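Local coordinates for inositol-1,4,5-trisphosphate 5-phosphatase 1 (Schizosaccharomyces pombe, PDB 1I9Z), which removes the 5-phosphate from soluble and lipid inositol phosphates such as Ins(1,4,5)P3 and phosphatidylinositol 4,5-bisphosphate, here through its catalytic domain, at residues A[206-211]-A[284-289]; A[235-240]-A[244-249]. All blocks are in the same frame, centred on the assembly; numbering follows the deposited sequence.

In the fold
The chain forms the catalytic 5-phosphatase domain, a DNase I-like fold with two mixed sheets. Strand 201-205 runs into segment 206-211. The chain then passes through three helices, the last being helix 236-242. Interaction 2 closes a short loop there, where residues 244-249 turn back on the helix that they follow. A long loop leads on to strand 283-288, where interaction 1 closes the larger loop over 206-211. Interaction 2 is therefore nested inside interaction 1. Their centres lie about 10 Å apart, and they touch. A salt bridge joins Arg-284 to Asp-235, and Leu-286 packs on Phe-247, so helix 236-242 and its following loop are tied to the edge strand.

Interaction 1 of 2, residues A[206-211]-A[284-289]; sequences GDFNYR and RILYRG. With 2IP (D-myo-inositol-1,4-bisphosphate), chain C.
The chain turns a corner at Gly-206 while its N and O both pair with Arg-284, the one bridge between these segments. A CB on Gly-206 would jam against the preceding carbonyl O. The fold is DNase I-like, and strand 283-288 lies next to strand 201-205 in its sheet. The pair is antiparallel and of the hydrogen-bonded kind. Gly-206 N to Arg-284 O and Arg-284 N to Gly-206 O both measure 2.9 Å, and both bonds are nearly straight.

Beyond the corner, Phe-208 points back to the strand. With CG anti to the carbonyl carbon (chi1 -63°), the ring lies beside the strand, and its edge at CE2 meets Leu-286 CD1 at 3.6 Å. Phe-247 stacks with the Phe-208 ring. Arg-284 CB also touches the ring obliquely, while its guanidinium forms salt bridges with Glu-252 and Asp-235.

Arg-211 belongs to the ligand pocket. It grips Asn-209 side-on, with NE on the backbone O at 2.8 Å and NH2 on OD1 at 2.9 Å. Both bonds are bent (132° and 143°), and both donors lie above the carbonyl planes. This grip probably helps hold the guanidinium, whose NH1 reaches O5 of the ligand at 3.0 Å and O6 at 3.3 Å.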
loop_
_atom_site.group_PDB
_atom_site.type_symbol
_atom_site.label_atom_id
_atom_site.label_comp_id
_atom_site.label_asym_id
_atom_site.label_seq_id
_atom_site.Cartn_x
_atom_site.Cartn_y
_atom_site.Cartn_z
ATOM N N GLY A 206 -2.402 4.223 -4.979
ATOM C CA GLY A 206 -3.161 5.473 -5.103
ATOM C C GLY A 206 -3.493 5.810 -6.531
ATOM O O GLY A 206 -3.604 4.924 -7.358
ATOM N N ASP A 207 -3.662 7.099 -6.818
ATOM C CA ASP A 207 -4.026 7.561 -8.158
ATOM C C ASP A 207 -2.683 7.921 -8.785
ATOM O O ASP A 207 -2.208 9.070 -8.721
ATOM C CB ASP A 207 -4.919 8.807 -8.071
ATOM C CG ASP A 207 -5.356 9.302 -9.453
ATOM O OD1 ASP A 207 -4.769 8.820 -10.471
ATOM O OD2 ASP A 207 -6.259 10.178 -9.514
ATOM N N PHE A 208 -2.079 6.910 -9.409
ATOM C CA PHE A 208 -0.782 7.133 -10.060
ATOM C C PHE A 208 -0.971 7.868 -11.381
ATOM O O PHE A 208 -0.012 8.342 -11.982
ATOM C CB PHE A 208 -0.011 5.798 -10.269
ATOM C CG PHE A 208 0.354 5.076 -9.008
ATOM C CD1 PHE A 208 0.399 5.739 -7.765
ATOM C CD2 PHE A 208 0.769 3.722 -9.064
ATOM C CE1 PHE A 208 0.865 5.092 -6.634
ATOM C CE2 PHE A 208 1.225 3.074 -7.948
ATOM C CZ PHE A 208 1.285 3.755 -6.718
ATOM N N ASN A 209 -2.219 7.916 -11.878
ATOM C CA ASN A 209 -2.549 8.686 -13.061
ATOM C C ASN A 209 -2.075 8.180 -14.400
ATOM O O ASN A 209 -2.249 8.869 -15.393
ATOM C CB ASN A 209 -2.148 10.184 -12.916
ATOM C CG ASN A 209 -3.388 11.140 -12.738
ATOM O OD1 ASN A 209 -4.404 10.978 -13.399
ATOM N ND2 ASN A 209 -3.288 12.114 -11.795
ATOM N N TYR A 210 -1.515 6.970 -14.426
ATOM C CA TYR A 210 -1.085 6.393 -15.695
ATOM C C TYR A 210 -2.304 6.047 -16.511
ATOM O O TYR A 210 -3.359 5.591 -15.962
ATOM C CB TYR A 210 -0.218 5.184 -15.473
ATOM C CG TYR A 210 1.189 5.543 -14.980
ATOM C CD1 TYR A 210 1.482 5.596 -13.614
ATOM C CD2 TYR A 210 2.228 5.780 -15.893
ATOM C CE1 TYR A 210 2.772 5.862 -13.151
ATOM C CE2 TYR A 210 3.515 6.078 -15.436
ATOM C CZ TYR A 210 3.763 6.106 -14.041
ATOM O OH TYR A 210 5.021 6.369 -13.605
ATOM N N ARG A 211 -2.159 6.197 -17.831
ATOM C CA ARG A 211 -3.320 6.093 -18.756
ATOM C C ARG A 211 -3.215 4.965 -19.793
ATOM O O ARG A 211 -2.183 4.248 -19.881
ATOM C CB ARG A 211 -3.488 7.429 -19.509
ATOM C CG ARG A 211 -3.540 8.701 -18.607
ATOM C CD ARG A 211 -4.676 8.623 -17.571
ATOM N NE ARG A 211 -4.621 9.777 -16.665
ATOM C CZ ARG A 211 -5.218 10.949 -16.912
ATOM N NH1 ARG A 211 -5.923 11.108 -18.036
ATOM N NH2 ARG A 211 -5.048 11.982 -16.061
ATOM N N ARG A 284 -4.185 2.341 -8.565
ATOM C CA ARG A 284 -3.420 1.060 -8.540
ATOM C C ARG A 284 -2.874 0.757 -7.184
ATOM O O ARG A 284 -2.666 1.671 -6.347
ATOM C CB ARG A 284 -2.250 1.195 -9.547
ATOM C CG ARG A 284 -2.689 1.766 -10.930
ATOM C CD ARG A 284 -3.425 0.731 -11.779
ATOM N NE ARG A 284 -2.560 -0.207 -12.524
ATOM C CZ ARG A 284 -2.132 0.028 -13.778
ATOM N NH1 ARG A 284 -1.365 -0.876 -14.378
ATOM N NH2 ARG A 284 -2.455 1.152 -14.441
ATOM N N ILE A 285 -2.651 -0.526 -6.927
ATOM C CA ILE A 285 -2.016 -0.941 -5.657
ATOM C C ILE A 285 -0.902 -1.890 -6.062
ATOM O O ILE A 285 -1.172 -2.862 -6.751
ATOM C CB ILE A 285 -3.025 -1.632 -4.732
ATOM C CG1 ILE A 285 -4.112 -0.622 -4.349
ATOM C CG2 ILE A 285 -2.386 -2.158 -3.431
ATOM C CD1 ILE A 285 -5.407 -1.394 -3.735
ATOM N N LEU A 286 0.326 -1.571 -5.654
ATOM C CA LEU A 286 1.534 -2.358 -5.970
ATOM C C LEU A 286 2.220 -2.773 -4.659
ATOM O O LEU A 286 2.112 -2.030 -3.660
ATOM C CB LEU A 286 2.550 -1.500 -6.747
ATOM C CG LEU A 286 1.953 -0.808 -7.984
ATOM C CD1 LEU A 286 3.095 0.073 -8.558
ATOM C CD2 LEU A 286 1.411 -1.821 -9.032
ATOM N N TYR A 287 2.931 -3.926 -4.633
ATOM C CA TYR A 287 3.555 -4.319 -3.374
ATOM C C TYR A 287 4.947 -4.842 -3.644
ATOM O O TYR A 287 5.268 -5.320 -4.772
ATOM C CB TYR A 287 2.726 -5.392 -2.631
ATOM C CG TYR A 287 2.683 -6.753 -3.353
ATOM C CD1 TYR A 287 3.616 -7.755 -3.055
ATOM C CD2 TYR A 287 1.734 -7.010 -4.320
ATOM C CE1 TYR A 287 3.593 -8.997 -3.732
ATOM C CE2 TYR A 287 1.695 -8.234 -5.010
ATOM C CZ TYR A 287 2.650 -9.219 -4.692
ATOM O OH TYR A 287 2.636 -10.411 -5.385
ATOM N N ARG A 288 5.769 -4.736 -2.624
ATOM C CA ARG A 288 7.134 -5.170 -2.773
ATOM C C ARG A 288 7.449 -5.976 -1.524
ATOM O O ARG A 288 7.089 -5.574 -0.402
ATOM C CB ARG A 288 8.054 -3.976 -2.918
ATOM C CG ARG A 288 9.459 -4.441 -3.164
ATOM C CD ARG A 288 10.530 -3.506 -2.720
ATOM N NE ARG A 288 11.073 -2.737 -3.817
ATOM C CZ ARG A 288 12.356 -2.374 -3.954
ATOM N NH1 ARG A 288 13.286 -2.722 -3.057
ATOM N NH2 ARG A 288 12.698 -1.613 -4.983
ATOM N N GLY A 289 8.089 -7.130 -1.711
ATOM C CA GLY A 289 8.380 -7.985 -0.573
ATOM C C GLY A 289 7.455 -9.182 -0.610
ATOM O O GLY A 289 6.490 -9.229 -1.437
HETATM C C1 2IP C . -5.575 16.457 -18.671
HETATM C C2 2IP C . -5.917 17.463 -17.541
HETATM C C3 2IP C . -7.349 17.218 -16.956
HETATM C C4 2IP C . -7.586 15.762 -16.478
HETATM C C5 2IP C . -7.358 14.838 -17.695
HETATM C C6 2IP C . -5.919 14.969 -18.276
HETATM O O1 2IP C . -5.240 16.695 -20.011
HETATM O O2 2IP C . -5.023 17.374 -16.464
HETATM O O3 2IP C . -7.571 18.046 -15.852
HETATM O O4 2IP C . -8.960 15.641 -15.983
HETATM O O5 2IP C . -7.567 13.474 -17.330
HETATM O O6 2IP C . -5.965 14.071 -19.377
HETATM P P4 2IP C . -9.335 15.344 -14.484
HETATM O O41 2IP C . -8.519 14.065 -14.066
HETATM O O42 2IP C . -10.771 15.099 -14.368
HETATM O O43 2IP C . -8.896 16.636 -13.772
HETATM P P1 2IP C . -3.954 16.606 -20.786
HETATM O O11 2IP C . -3.893 17.970 -21.495
HETATM O O12 2IP C . -2.652 16.361 -20.062
HETATM O O13 2IP C . -4.241 15.564 -21.872
#

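Interaction 2 of 2, residues A[235-240]-A[244-249]; sequences DQLNKQ and GKVFPF
Lys-245 NZ donates to Gln-240 OE1 at 3.1 Å, in the carbonyl plane and on a lone pair. The bend of Gln-240 at chi2 (-58°) turns its amide to the end of the extended Lys-245 chain. A water accepts from Gln-240 NE2 at 2.8 Å and, weakly, from Lys-245 NZ. It thus bridges the amide and the ammonium. Lys-245 N makes a weak bond to Gln-240 O, in the last turn of helix 236-242. Gly-244, with positive phi, is the first residue to leave the helical conformation. At the start of the helix, Asp-235 is the N-cap: Asn-238 N meets its OD2 at 2.8 Å, from above the carboxylate plane.

The apolar contacts are buried. Val-246 CG2 sits 3.4 Å from Gln-240 CB. Leu-237 CD1 meets Phe-247 CE1 at 4.0 Å, obliquely to the ring. Phe-247 also meets Trp-204 edge-to-face and the ring of Tyr-181.

With an alanine in place of Gln-240, Lys-245 NZ is likely to lose its amide partner and the water its stronger donor. Gln-240 serves both kinds of contact. Its CB packs on Val-246 and its amide bonds to Lys-245 and the water, so apolar and polar contacts together join the helix end to the following loop.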
loop_
_atom_site.group_PDB
_atom_site.type_symbol
_atom_site.label_atom_id
_atom_site.label_comp_id
_atom_site.label_asym_id
_atom_site.label_seq_id
_atom_site.Cartn_x
_atom_site.Cartn_y
_atom_site.Cartn_z
ATOM N N ASP A 235 -1.535 -0.006 -21.443
ATOM C CA ASP A 235 -1.462 0.711 -20.142
ATOM C C ASP A 235 -0.051 1.234 -19.923
ATOM O O ASP A 235 0.929 0.460 -20.007
ATOM C CB ASP A 235 -1.849 -0.229 -19.015
ATOM C CG ASP A 235 -1.587 0.368 -17.638
ATOM O OD1 ASP A 235 -2.285 1.323 -17.279
ATOM O OD2 ASP A 235 -0.702 -0.139 -16.939
ATOM N N GLN A 236 0.055 2.540 -19.655
ATOM C CA GLN A 236 1.395 3.169 -19.429
ATOM C C GLN A 236 2.112 2.651 -18.197
ATOM O O GLN A 236 3.318 2.470 -18.218
ATOM C CB GLN A 236 1.233 4.682 -19.300
ATOM C CG GLN A 236 0.792 5.361 -20.624
ATOM C CD GLN A 236 0.374 6.757 -20.354
ATOM O OE1 GLN A 236 0.272 7.159 -19.175
ATOM N NE2 GLN A 236 0.125 7.537 -21.412
ATOM N N LEU A 237 1.398 2.361 -17.106
ATOM C CA LEU A 237 2.132 1.887 -15.947
ATOM C C LEU A 237 2.821 0.510 -16.199
ATOM O O LEU A 237 4.012 0.316 -15.844
ATOM C CB LEU A 237 1.214 1.777 -14.721
ATOM C CG LEU A 237 1.972 1.246 -13.458
ATOM C CD1 LEU A 237 3.118 2.211 -13.081
ATOM C CD2 LEU A 237 1.051 1.147 -12.243
ATOM N N ASN A 238 2.066 -0.436 -16.780
ATOM C CA ASN A 238 2.609 -1.754 -17.111
ATOM C C ASN A 238 3.844 -1.594 -17.991
ATOM O O ASN A 238 4.894 -2.286 -17.774
ATOM C CB ASN A 238 1.552 -2.578 -17.859
ATOM C CG ASN A 238 2.109 -3.928 -18.388
ATOM O OD1 ASN A 238 2.491 -4.795 -17.630
ATOM N ND2 ASN A 238 2.133 -4.067 -19.686
ATOM N N LYS A 239 3.738 -0.693 -18.954
ATOM C CA LYS A 239 4.830 -0.475 -19.927
ATOM C C LYS A 239 6.065 0.019 -19.207
ATOM O O LYS A 239 7.141 -0.539 -19.442
ATOM C CB LYS A 239 4.423 0.504 -21.040
ATOM C CG LYS A 239 5.469 0.731 -22.183
ATOM C CD LYS A 239 4.896 1.818 -23.172
ATOM C CE LYS A 239 5.803 2.262 -24.335
ATOM N NZ LYS A 239 5.458 3.704 -24.805
ATOM N N GLN A 240 5.921 1.009 -18.313
ATOM C CA GLN A 240 7.089 1.547 -17.562
ATOM C C GLN A 240 7.608 0.622 -16.479
ATOM O O GLN A 240 8.813 0.646 -16.182
ATOM C CB GLN A 240 6.803 2.895 -16.940
ATOM C CG GLN A 240 6.284 3.902 -17.954
ATOM C CD GLN A 240 7.248 4.099 -19.097
ATOM O OE1 GLN A 240 8.291 4.760 -18.959
ATOM N NE2 GLN A 240 6.910 3.530 -20.226
ATOM N N GLY A 244 11.713 -1.632 -15.819
ATOM C CA GLY A 244 12.445 -1.313 -14.592
ATOM C C GLY A 244 12.565 0.191 -14.329
ATOM O O GLY A 244 13.117 0.595 -13.320
ATOM N N LYS A 245 12.038 1.032 -15.205
ATOM C CA LYS A 245 12.113 2.495 -15.006
ATOM C C LYS A 245 11.374 2.982 -13.705
ATOM O O LYS A 245 11.848 3.902 -12.998
ATOM C CB LYS A 245 11.493 3.254 -16.208
ATOM C CG LYS A 245 12.047 3.014 -17.662
ATOM C CD LYS A 245 11.566 4.198 -18.544
ATOM C CE LYS A 245 11.553 3.976 -20.103
ATOM N NZ LYS A 245 10.675 5.008 -20.891
ATOM N N VAL A 246 10.220 2.385 -13.396
ATOM C CA VAL A 246 9.479 2.810 -12.200
ATOM C C VAL A 246 9.078 1.625 -11.375
ATOM O O VAL A 246 8.916 0.531 -11.900
ATOM C CB VAL A 246 8.200 3.606 -12.540
ATOM C CG1 VAL A 246 8.568 4.942 -12.962
ATOM C CG2 VAL A 246 7.373 2.887 -13.617
ATOM N N PHE A 247 8.900 1.842 -10.073
ATOM C CA PHE A 247 8.513 0.758 -9.163
ATOM C C PHE A 247 9.236 -0.580 -9.384
ATOM O O PHE A 247 8.617 -1.631 -9.481
ATOM C CB PHE A 247 6.984 0.471 -9.215
ATOM C CG PHE A 247 6.125 1.715 -8.960
ATOM C CD1 PHE A 247 5.643 2.457 -10.006
ATOM C CD2 PHE A 247 5.851 2.122 -7.652
ATOM C CE1 PHE A 247 4.879 3.609 -9.807
ATOM C CE2 PHE A 247 5.080 3.286 -7.445
ATOM C CZ PHE A 247 4.597 4.006 -8.520
ATOM N N PRO A 248 10.579 -0.544 -9.442
ATOM C CA PRO A 248 11.297 -1.811 -9.630
ATOM C C PRO A 248 11.050 -2.734 -8.422
ATOM O O PRO A 248 10.931 -2.317 -7.246
ATOM C CB PRO A 248 12.789 -1.378 -9.750
ATOM C CG PRO A 248 12.856 -0.053 -8.953
ATOM C CD PRO A 248 11.477 0.625 -9.355
ATOM N N PHE A 249 10.981 -4.010 -8.707
ATOM C CA PHE A 249 10.726 -5.028 -7.725
ATOM C C PHE A 249 9.327 -4.978 -7.121
ATOM O O PHE A 249 9.062 -5.698 -6.179
ATOM C CB PHE A 249 11.804 -5.034 -6.624
ATOM C CG PHE A 249 13.213 -5.216 -7.166
ATOM C CD1 PHE A 249 14.093 -4.139 -7.222
ATOM C CD2 PHE A 249 13.625 -6.453 -7.678
ATOM C CE1 PHE A 249 15.360 -4.283 -7.786
ATOM C CE2 PHE A 249 14.908 -6.602 -8.248
ATOM C CZ PHE A 249 15.761 -5.516 -8.298
HETATM O O HOH W 1 8.611 2.783 -22.299
#